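GTPase-activating protein skywalker (Drosophila melanogaster, PDB 6R82) acts as a GTPase-activating protein on Rab35, regulating synaptic vesicle protein recycling through endosomal trafficking, and is represented here by its TLDc domain. Local coordinates at residues M60-T63 with E67-G70; F16-W21 with P56-I61; T98-L103 with G143-M148. All coordinates share one frame; numbering follows the deposited sequence.

Contact 1: residues M60-T63 with E67-G70; sequences MIKT and EVFG
Thr63 turns its hydroxyl in between its backbone N and carbonyl carbon (chi1 81°), and that rotation points OG1 at Glu67 while leaving CG2 over toward Phe69. Phe69 takes the same kind of rotation (chi1 55°), which brings its ring to the Ile61 and Thr63 side chains. These groups meet in the beta hairpin formed by strands 57-63 and 68-73, near the turn end of an antiparallel pair inside the TLDc domain. Ile61 and Phe69 are the hydrogen-bonded pair: Ile61 N reaches Phe69 O at 2.7 Å, nearly head-on to the carbonyl, and Phe69 N returns to Ile61 O at 3.1 Å. Thr63 N adds a third, nearly straight bond to Glu67 O, 2.9 Å long.

Each face of the hairpin carries its own side chains. On one, Ile61 CB lies over a face of the Phe69 ring, and Thr63 CG2 approaches CE1 of Phe69 obliquely at 3.5 Å; Phe174 meets this ring edge-to-face, and Ile146 touches it from the other side of the core. On the other, Lys62 and Val68 run side by side, CG of Lys62 3.7 Å from CG2 of Val68, while Met60 packs on Phe14 of helix 13-18. Between Met60 and Gly70 the backbones draw close, with their CA atoms 4.5 Å apart.

At the turn, Thr63 OG1 works both ways: it accepts from Glu67 N at 3.1 Å and donates to Glu67 OE1 at 2.8 Å, arriving 52° out of the carboxylate plane.

Contact 2: residues F16-W21 with P56-I61; sequences FTLWSW and PTLLMI
Leu18 is the residue of 16-21 that reaches Leu58 and Met60 on strand 57-63, and the residues before it on helix 13-18 are busy elsewhere. Phe16 comes first and sets its ring against Trp9, with the two planes inclined to each other. Thr17 follows, its OG1 hydrogen-bonded back to the carbonyl of Gln13 in the same helix.

Leu18 points toward the strand. CD1 lies anti to CA (chi2 179°), which makes it the leading methyl. CD1 lies 3.5 Å from CE of Met60, the two chains meeting tip to tip, and 3.8 Å from CD2 of Leu58, whose side chain it crosses at a slant. Met60 runs out from the strand almost straight until its last torsion, which folds back (chi3 -54°) and turns CE toward the leucine. Leu58 and Met60 alternate with Leu59, so both project from the same face of the strand, and the CD1 methyl sits against the pair. Phe101 and Leu103 of strand 99-104 also touch Leu18.

Trp19 leaves the backbone pointing away from the strand, but its indole turns back and rests on Phe184, with NE1 hydrogen-bonded to the carbonyl of Thr27. Past Ser20, Trp21 closes the turn with its N on Leu18 O at 2.8 Å; its own carbonyl accepts from Lys109 NZ, and its side chain touches Phe101.

Through Leu18, helix 13-18 packs on the face of the TLDc sheet that carries Leu58 and Met60. Because the touching atoms are all methyl carbons, cohesion here comes from dispersion and exclusion of water, with shape rather than directional bonds setting the fit.

Contact 3: residues T98-L103 with G143-M148; sequences TFLFSL and GQAIWM
Ala145 O is hydrogen-bonded to Thr157 OG1, a bond that ties down the backbone just behind the methyl that meets Leu100. One residue on, Ile146 O is bonded in the same way to Thr137 OG1, so a threonine of strand 135-138 and one just after strand 154-156 hold the carbonyls of both residues that touch Leu100.

Across from them, Leu100 puts both branches to use. Its CD1 comes to 3.5 Å from CB of Ala145, tighter than ordinary van der Waals contact, and its CD2 stands 4.0 Å from the same CB. The alanine methyl therefore faces the forked end of the leucine. CD2 also looks toward CD1 of Ile146 at 4.2 Å, the two chains running antiparallel alongside one another. Ile146 gets there with an extended branch (chi2 -175°), which sends CD1 well out from its strand.

Ala145 and Ile146 together face Ile138 of strand 135-138, a classic beta bulge. A regular strand would turn adjacent side chains to opposite faces; here both CB atoms head toward Leu100. The bulge sits at the start of strand 146-149, and the contact spans the interior of the curled antiparallel sheet, whose two layers pack face to face as a beta sandwich. With 8.2 Å between CA of Leu100 and CA of Ala145, the two segments meet through side chains, with no backbone pairing between them.

Around this spot, Leu100 also lies on Ile138, Phe163 and Asn165. Phe101, the next residue after Leu100, turns to the outer face instead, while its backbone is hydrogen-bonded to that of Gly70 on strand 68-73.

How the contacts relate
All three contacts lie in one TLDc domain, with centres 10 to 12 Å apart. Contact 2 opens first, at 16-21, and closes on strand 57-63, where contact 1 begins, sharing Met60 and Ile61; contact 3 comes after both. Strands 57-63, 68-73 and 99-104 are consecutive neighbours in the sheet: Val68 O lies 2.7 Å from Leu103 N, a probable hydrogen bond joining contacts 1 and 3. Contact 2 covers the outer face; contact 3 spans the inner face, where Ile61 CD1 lies 3.7 Å from Met148 SD. The hairpin sits between helix 13-18 and the opposing layer that carries strand 146-149, apolar on each face: Leu18 on the Met60 side, Ile146 and Met148 on the Ile61 side.

Contact 1: residues M60-T63 with E67-G70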
loop_
_atom_site.group_PDB
_atom_site.type_symbol
_atom_site.label_atom_id
_atom_site.label_comp_id
_atom_site.label_asym_id
_atom_site.label_seq_id
_atom_site.Cartn_x
_atom_site.Cartn_y
_atom_site.Cartn_z
ATOM N N MET A 60 4.346 2.071 -2.877
ATOM C CA MET A 60 5.014 3.355 -2.680
ATOM C C MET A 60 4.469 4.385 -3.659
ATOM O O MET A 60 4.536 4.183 -4.873
ATOM C CB MET A 60 6.526 3.226 -2.851
ATOM C CG MET A 60 7.288 4.256 -2.022
ATOM S SD MET A 60 9.017 3.819 -1.851
ATOM C CE MET A 60 8.899 2.145 -1.193
ATOM N N ILE A 61 3.971 5.500 -3.131
ATOM C CA ILE A 61 3.394 6.576 -3.930
ATOM C C ILE A 61 4.298 7.794 -3.840
ATOM O O ILE A 61 4.670 8.225 -2.741
ATOM C CB ILE A 61 1.971 6.931 -3.462
ATOM C CG1 ILE A 61 1.039 5.734 -3.651
ATOM C CG2 ILE A 61 1.444 8.169 -4.208
ATOM C CD1 ILE A 61 -0.199 5.776 -2.798
ATOM N N LYS A 62 4.634 8.356 -4.995
ATOM C CA LYS A 62 5.315 9.642 -5.091
ATOM C C LYS A 62 4.337 10.626 -5.733
ATOM O O LYS A 62 3.932 10.441 -6.887
ATOM C CB LYS A 62 6.608 9.508 -5.898
ATOM C CG LYS A 62 7.753 8.765 -5.157
ATOM C CD LYS A 62 8.471 7.748 -6.060
ATOM C CE LYS A 62 8.996 6.548 -5.276
ATOM N NZ LYS A 62 7.903 5.623 -4.840
ATOM N N THR A 63 3.942 11.657 -4.984
ATOM C CA THR A 63 3.004 12.648 -5.502
ATOM C C THR A 63 3.725 13.741 -6.290
ATOM O O THR A 63 4.934 13.946 -6.160
ATOM C CB THR A 63 2.198 13.300 -4.377
ATOM O OG1 THR A 63 2.972 14.332 -3.755
ATOM C CG2 THR A 63 1.788 12.271 -3.341
ATOM N N GLU A 67 5.536 14.580 -1.990
ATOM C CA GLU A 67 5.294 13.747 -0.819
ATOM C C GLU A 67 5.455 12.274 -1.191
ATOM O O GLU A 67 5.167 11.862 -2.319
ATOM C CB GLU A 67 3.897 13.999 -0.245
ATOM C CG GLU A 67 3.663 15.436 0.218
ATOM C CD GLU A 67 2.616 16.165 -0.608
ATOM O OE1 GLU A 67 1.919 15.505 -1.413
ATOM O OE2 GLU A 67 2.496 17.405 -0.457
ATOM N N VAL A 68 5.933 11.483 -0.233
ATOM C CA VAL A 68 6.226 10.068 -0.441
ATOM C C VAL A 68 5.626 9.294 0.717
ATOM O O VAL A 68 5.947 9.563 1.880
ATOM C CB VAL A 68 7.735 9.796 -0.548
ATOM C CG1 VAL A 68 8.019 8.305 -0.413
ATOM C CG2 VAL A 68 8.264 10.313 -1.869
ATOM N N PHE A 69 4.749 8.341 0.402
ATOM C CA PHE A 69 4.082 7.525 1.406
ATOM C C PHE A 69 3.579 6.251 0.724
ATOM O O PHE A 69 3.739 6.066 -0.485
ATOM C CB PHE A 69 2.952 8.301 2.090
ATOM C CG PHE A 69 1.934 8.866 1.137
ATOM C CD1 PHE A 69 2.113 10.121 0.570
ATOM C CD2 PHE A 69 0.799 8.140 0.806
ATOM C CE1 PHE A 69 1.176 10.643 -0.300
ATOM C CE2 PHE A 69 -0.139 8.653 -0.068
ATOM C CZ PHE A 69 0.050 9.908 -0.622
ATOM N N GLY A 70 2.991 5.358 1.515
ATOM C CA GLY A 70 2.562 4.087 0.964
ATOM C C GLY A 70 2.099 3.137 2.047
ATOM O O GLY A 70 1.692 3.560 3.132
#

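Contact 2: residues F16-W21 with P56-I61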
loop_
_atom_site.group_PDB
_atom_site.type_symbol
_atom_site.label_atom_id
_atom_site.label_comp_id
_atom_site.label_asym_id
_atom_site.label_seq_id
_atom_site.Cartn_x
_atom_site.Cartn_y
_atom_site.Cartn_z
ATOM N N PHE A 16 15.560 0.814 1.291
ATOM C CA PHE A 16 16.528 0.644 2.371
ATOM C C PHE A 16 16.130 1.442 3.601
ATOM O O PHE A 16 16.364 0.990 4.730
ATOM C CB PHE A 16 17.931 1.029 1.885
ATOM C CG PHE A 16 18.558 -0.006 0.988
ATOM C CD1 PHE A 16 19.109 -1.161 1.523
ATOM C CD2 PHE A 16 18.580 0.164 -0.391
ATOM C CE1 PHE A 16 19.669 -2.136 0.703
ATOM C CE2 PHE A 16 19.148 -0.795 -1.221
ATOM C CZ PHE A 16 19.701 -1.953 -0.669
ATOM N N THR A 17 15.488 2.604 3.404
ATOM C CA THR A 17 14.968 3.382 4.530
ATOM C C THR A 17 13.846 2.643 5.235
ATOM O O THR A 17 13.747 2.683 6.466
ATOM C CB THR A 17 14.460 4.746 4.049
ATOM O OG1 THR A 17 15.481 5.390 3.279
ATOM C CG2 THR A 17 14.087 5.631 5.222
ATOM N N LEU A 18 12.978 1.975 4.466
ATOM C CA LEU A 18 11.830 1.261 5.024
ATOM C C LEU A 18 12.181 -0.101 5.611
ATOM O O LEU A 18 11.357 -0.670 6.336
ATOM C CB LEU A 18 10.774 1.023 3.938
ATOM C CG LEU A 18 10.036 2.228 3.399
ATOM C CD1 LEU A 18 9.081 1.769 2.325
ATOM C CD2 LEU A 18 9.294 2.907 4.531
ATOM N N TRP A 19 13.358 -0.647 5.287
ATOM C CA TRP A 19 13.587 -2.081 5.466
ATOM C C TRP A 19 13.329 -2.531 6.900
ATOM O O TRP A 19 12.695 -3.577 7.123
ATOM C CB TRP A 19 15.002 -2.458 5.026
ATOM C CG TRP A 19 15.099 -3.893 4.553
ATOM C CD1 TRP A 19 15.838 -4.902 5.120
ATOM C CD2 TRP A 19 14.417 -4.478 3.430
ATOM N NE1 TRP A 19 15.658 -6.075 4.412
ATOM C CE2 TRP A 19 14.795 -5.843 3.375
ATOM C CE3 TRP A 19 13.534 -3.978 2.461
ATOM C CZ2 TRP A 19 14.313 -6.716 2.393
ATOM C CZ3 TRP A 19 13.054 -4.842 1.489
ATOM C CH2 TRP A 19 13.441 -6.199 1.462
ATOM N N SER A 20 13.774 -1.748 7.889
ATOM C CA SER A 20 13.624 -2.176 9.279
ATOM C C SER A 20 12.183 -2.109 9.774
ATOM O O SER A 20 11.896 -2.643 10.852
ATOM C CB SER A 20 14.523 -1.343 10.209
ATOM O OG SER A 20 14.227 0.043 10.128
ATOM N N TRP A 21 11.263 -1.502 9.027
ATOM C CA TRP A 21 9.868 -1.507 9.466
ATOM C C TRP A 21 9.091 -2.751 9.043
ATOM O O TRP A 21 7.992 -2.980 9.565
ATOM C CB TRP A 21 9.136 -0.276 8.938
ATOM C CG TRP A 21 9.567 0.992 9.573
ATOM C CD1 TRP A 21 10.214 1.140 10.770
ATOM C CD2 TRP A 21 9.381 2.306 9.051
ATOM N NE1 TRP A 21 10.442 2.472 11.019
ATOM C CE2 TRP A 21 9.940 3.207 9.976
ATOM C CE3 TRP A 21 8.792 2.809 7.893
ATOM C CZ2 TRP A 21 9.931 4.581 9.772
ATOM C CZ3 TRP A 21 8.783 4.172 7.695
ATOM C CH2 TRP A 21 9.344 5.041 8.629
ATOM N N PRO A 56 3.489 -10.868 0.616
ATOM C CA PRO A 56 2.928 -9.523 0.826
ATOM C C PRO A 56 3.444 -8.563 -0.235
ATOM O O PRO A 56 4.239 -8.994 -1.071
ATOM C CB PRO A 56 3.472 -9.135 2.196
ATOM C CG PRO A 56 4.857 -9.819 2.212
ATOM C CD PRO A 56 4.664 -11.127 1.473
ATOM N N THR A 57 3.004 -7.302 -0.234
ATOM C CA THR A 57 3.545 -6.332 -1.181
ATOM C C THR A 57 3.803 -5.015 -0.466
ATOM O O THR A 57 3.305 -4.765 0.630
ATOM C CB THR A 57 2.621 -6.079 -2.393
ATOM O OG1 THR A 57 1.331 -5.669 -1.940
ATOM C CG2 THR A 57 2.474 -7.334 -3.250
ATOM N N LEU A 58 4.609 -4.183 -1.101
ATOM C CA LEU A 58 4.961 -2.870 -0.587
ATOM C C LEU A 58 4.577 -1.847 -1.646
ATOM O O LEU A 58 5.077 -1.897 -2.776
ATOM C CB LEU A 58 6.458 -2.786 -0.259
ATOM C CG LEU A 58 6.935 -1.545 0.504
ATOM C CD1 LEU A 58 6.147 -1.375 1.794
ATOM C CD2 LEU A 58 8.414 -1.673 0.820
ATOM N N LEU A 59 3.683 -0.943 -1.287
ATOM C CA LEU A 59 3.160 0.053 -2.211
ATOM C C LEU A 59 3.784 1.402 -1.874
ATOM O O LEU A 59 3.765 1.816 -0.711
ATOM C CB LEU A 59 1.632 0.109 -2.118
ATOM C CG LEU A 59 0.903 0.801 -3.265
ATOM C CD1 LEU A 59 -0.408 0.082 -3.587
ATOM C CD2 LEU A 59 0.660 2.254 -2.896
ATOM N N MET A 60 4.346 2.071 -2.877
ATOM C CA MET A 60 5.014 3.355 -2.680
ATOM C C MET A 60 4.469 4.385 -3.659
ATOM O O MET A 60 4.536 4.183 -4.873
ATOM C CB MET A 60 6.526 3.226 -2.851
ATOM C CG MET A 60 7.288 4.256 -2.022
ATOM S SD MET A 60 9.017 3.819 -1.851
ATOM C CE MET A 60 8.899 2.145 -1.193
ATOM N N ILE A 61 3.971 5.500 -3.131
ATOM C CA ILE A 61 3.394 6.576 -3.930
ATOM C C ILE A 61 4.298 7.794 -3.840
ATOM O O ILE A 61 4.670 8.225 -2.741
ATOM C CB ILE A 61 1.971 6.931 -3.462
ATOM C CG1 ILE A 61 1.039 5.734 -3.651
ATOM C CG2 ILE A 61 1.444 8.169 -4.208
ATOM C CD1 ILE A 61 -0.199 5.776 -2.798
#

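Contact 3: residues T98-L103 with G143-M148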
loop_
_atom_site.group_PDB
_atom_site.type_symbol
_atom_site.label_atom_id
_atom_site.label_comp_id
_atom_site.label_asym_id
_atom_site.label_seq_id
_atom_site.Cartn_x
_atom_site.Cartn_y
_atom_site.Cartn_z
ATOM N N THR A 98 -0.622 -5.552 7.965
ATOM C CA THR A 98 -0.686 -4.390 7.084
ATOM C C THR A 98 -0.398 -3.118 7.881
ATOM O O THR A 98 -0.857 -2.970 9.012
ATOM C CB THR A 98 -2.085 -4.304 6.448
ATOM O OG1 THR A 98 -2.345 -5.482 5.663
ATOM C CG2 THR A 98 -2.235 -3.054 5.599
ATOM N N PHE A 99 0.373 -2.196 7.299
ATOM C CA PHE A 99 0.619 -0.930 7.980
ATOM C C PHE A 99 0.844 0.156 6.949
ATOM O O PHE A 99 1.243 -0.121 5.815
ATOM C CB PHE A 99 1.815 -0.995 8.961
ATOM C CG PHE A 99 3.179 -1.215 8.307
ATOM C CD1 PHE A 99 3.917 -0.149 7.797
ATOM C CD2 PHE A 99 3.738 -2.486 8.258
ATOM C CE1 PHE A 99 5.176 -0.348 7.226
ATOM C CE2 PHE A 99 5.000 -2.699 7.695
ATOM C CZ PHE A 99 5.714 -1.631 7.165
ATOM N N LEU A 100 0.578 1.396 7.357
ATOM C CA LEU A 100 0.867 2.579 6.558
ATOM C C LEU A 100 2.201 3.190 6.964
ATOM O O LEU A 100 2.666 3.040 8.093
ATOM C CB LEU A 100 -0.214 3.647 6.725
ATOM C CG LEU A 100 -1.684 3.288 6.604
ATOM C CD1 LEU A 100 -2.493 4.376 7.291
ATOM C CD2 LEU A 100 -2.036 3.176 5.128
ATOM N N PHE A 101 2.793 3.921 6.032
ATOM C CA PHE A 101 3.994 4.684 6.322
ATOM C C PHE A 101 3.961 5.966 5.506
ATOM O O PHE A 101 3.245 6.069 4.504
ATOM C CB PHE A 101 5.270 3.885 6.007
ATOM C CG PHE A 101 5.465 3.607 4.545
ATOM C CD1 PHE A 101 6.107 4.517 3.725
ATOM C CD2 PHE A 101 4.990 2.430 3.986
ATOM C CE1 PHE A 101 6.279 4.265 2.370
ATOM C CE2 PHE A 101 5.161 2.165 2.637
ATOM C CZ PHE A 101 5.808 3.086 1.825
ATOM N N SER A 102 4.757 6.941 5.947
ATOM C CA SER A 102 5.103 8.102 5.143
ATOM C C SER A 102 6.600 8.331 5.258
ATOM O O SER A 102 7.190 8.109 6.318
ATOM C CB SER A 102 4.345 9.372 5.586
ATOM O OG SER A 102 4.338 9.511 6.997
ATOM N N LEU A 103 7.211 8.763 4.159
ATOM C CA LEU A 103 8.624 9.121 4.148
ATOM C C LEU A 103 8.870 10.622 4.039
ATOM O O LEU A 103 9.832 11.114 4.633
ATOM C CB LEU A 103 9.346 8.399 2.999
ATOM C CG LEU A 103 9.454 6.874 3.130
ATOM C CD1 LEU A 103 10.405 6.292 2.089
ATOM C CD2 LEU A 103 9.898 6.487 4.531
ATOM N N GLY A 143 -13.377 7.146 7.250
ATOM C CA GLY A 143 -12.300 7.719 6.471
ATOM C C GLY A 143 -11.482 6.640 5.795
ATOM O O GLY A 143 -11.557 5.456 6.120
ATOM N N GLN A 144 -10.685 7.076 4.828
ATOM C CA GLN A 144 -9.847 6.186 4.037
ATOM C C GLN A 144 -8.426 6.731 4.021
ATOM O O GLN A 144 -8.184 7.837 3.524
ATOM C CB GLN A 144 -10.407 6.034 2.619
ATOM C CG GLN A 144 -11.793 5.390 2.637
ATOM C CD GLN A 144 -12.384 5.195 1.259
ATOM O OE1 GLN A 144 -12.370 6.103 0.421
ATOM N NE2 GLN A 144 -12.909 3.998 1.013
ATOM N N ALA A 145 -7.486 5.951 4.562
ATOM C CA ALA A 145 -6.110 6.424 4.693
ATOM C C ALA A 145 -5.473 6.685 3.335
ATOM O O ALA A 145 -4.830 7.720 3.130
ATOM C CB ALA A 145 -5.285 5.417 5.488
ATOM N N ILE A 146 -5.604 5.741 2.401
ATOM C CA ILE A 146 -5.151 5.926 1.026
ATOM C C ILE A 146 -6.285 5.505 0.105
ATOM O O ILE A 146 -6.886 4.443 0.304
ATOM C CB ILE A 146 -3.874 5.121 0.703
ATOM C CG1 ILE A 146 -2.747 5.467 1.669
ATOM C CG2 ILE A 146 -3.409 5.382 -0.724
ATOM C CD1 ILE A 146 -1.433 4.786 1.320
ATOM N N TRP A 147 -6.574 6.333 -0.897
ATOM C CA TRP A 147 -7.621 6.066 -1.876
ATOM C C TRP A 147 -7.103 6.536 -3.221
ATOM O O TRP A 147 -6.539 7.625 -3.312
ATOM C CB TRP A 147 -8.925 6.793 -1.521
ATOM C CG TRP A 147 -10.076 6.479 -2.458
ATOM C CD1 TRP A 147 -11.077 5.582 -2.247
ATOM C CD2 TRP A 147 -10.322 7.059 -3.749
ATOM N NE1 TRP A 147 -11.941 5.572 -3.322
ATOM C CE2 TRP A 147 -11.495 6.464 -4.258
ATOM C CE3 TRP A 147 -9.664 8.024 -4.519
ATOM C CZ2 TRP A 147 -12.023 6.801 -5.503
ATOM C CZ3 TRP A 147 -10.188 8.357 -5.754
ATOM C CH2 TRP A 147 -11.358 7.747 -6.237
ATOM N N MET A 148 -7.266 5.716 -4.254
ATOM C CA MET A 148 -6.762 6.043 -5.580
ATOM C C MET A 148 -7.765 5.594 -6.633
ATOM O O MET A 148 -8.467 4.601 -6.451
ATOM C CB MET A 148 -5.401 5.383 -5.830
ATOM C CG MET A 148 -4.248 5.987 -5.041
ATOM S SD MET A 148 -2.634 5.326 -5.548
ATOM C CE MET A 148 -2.772 3.672 -4.834
#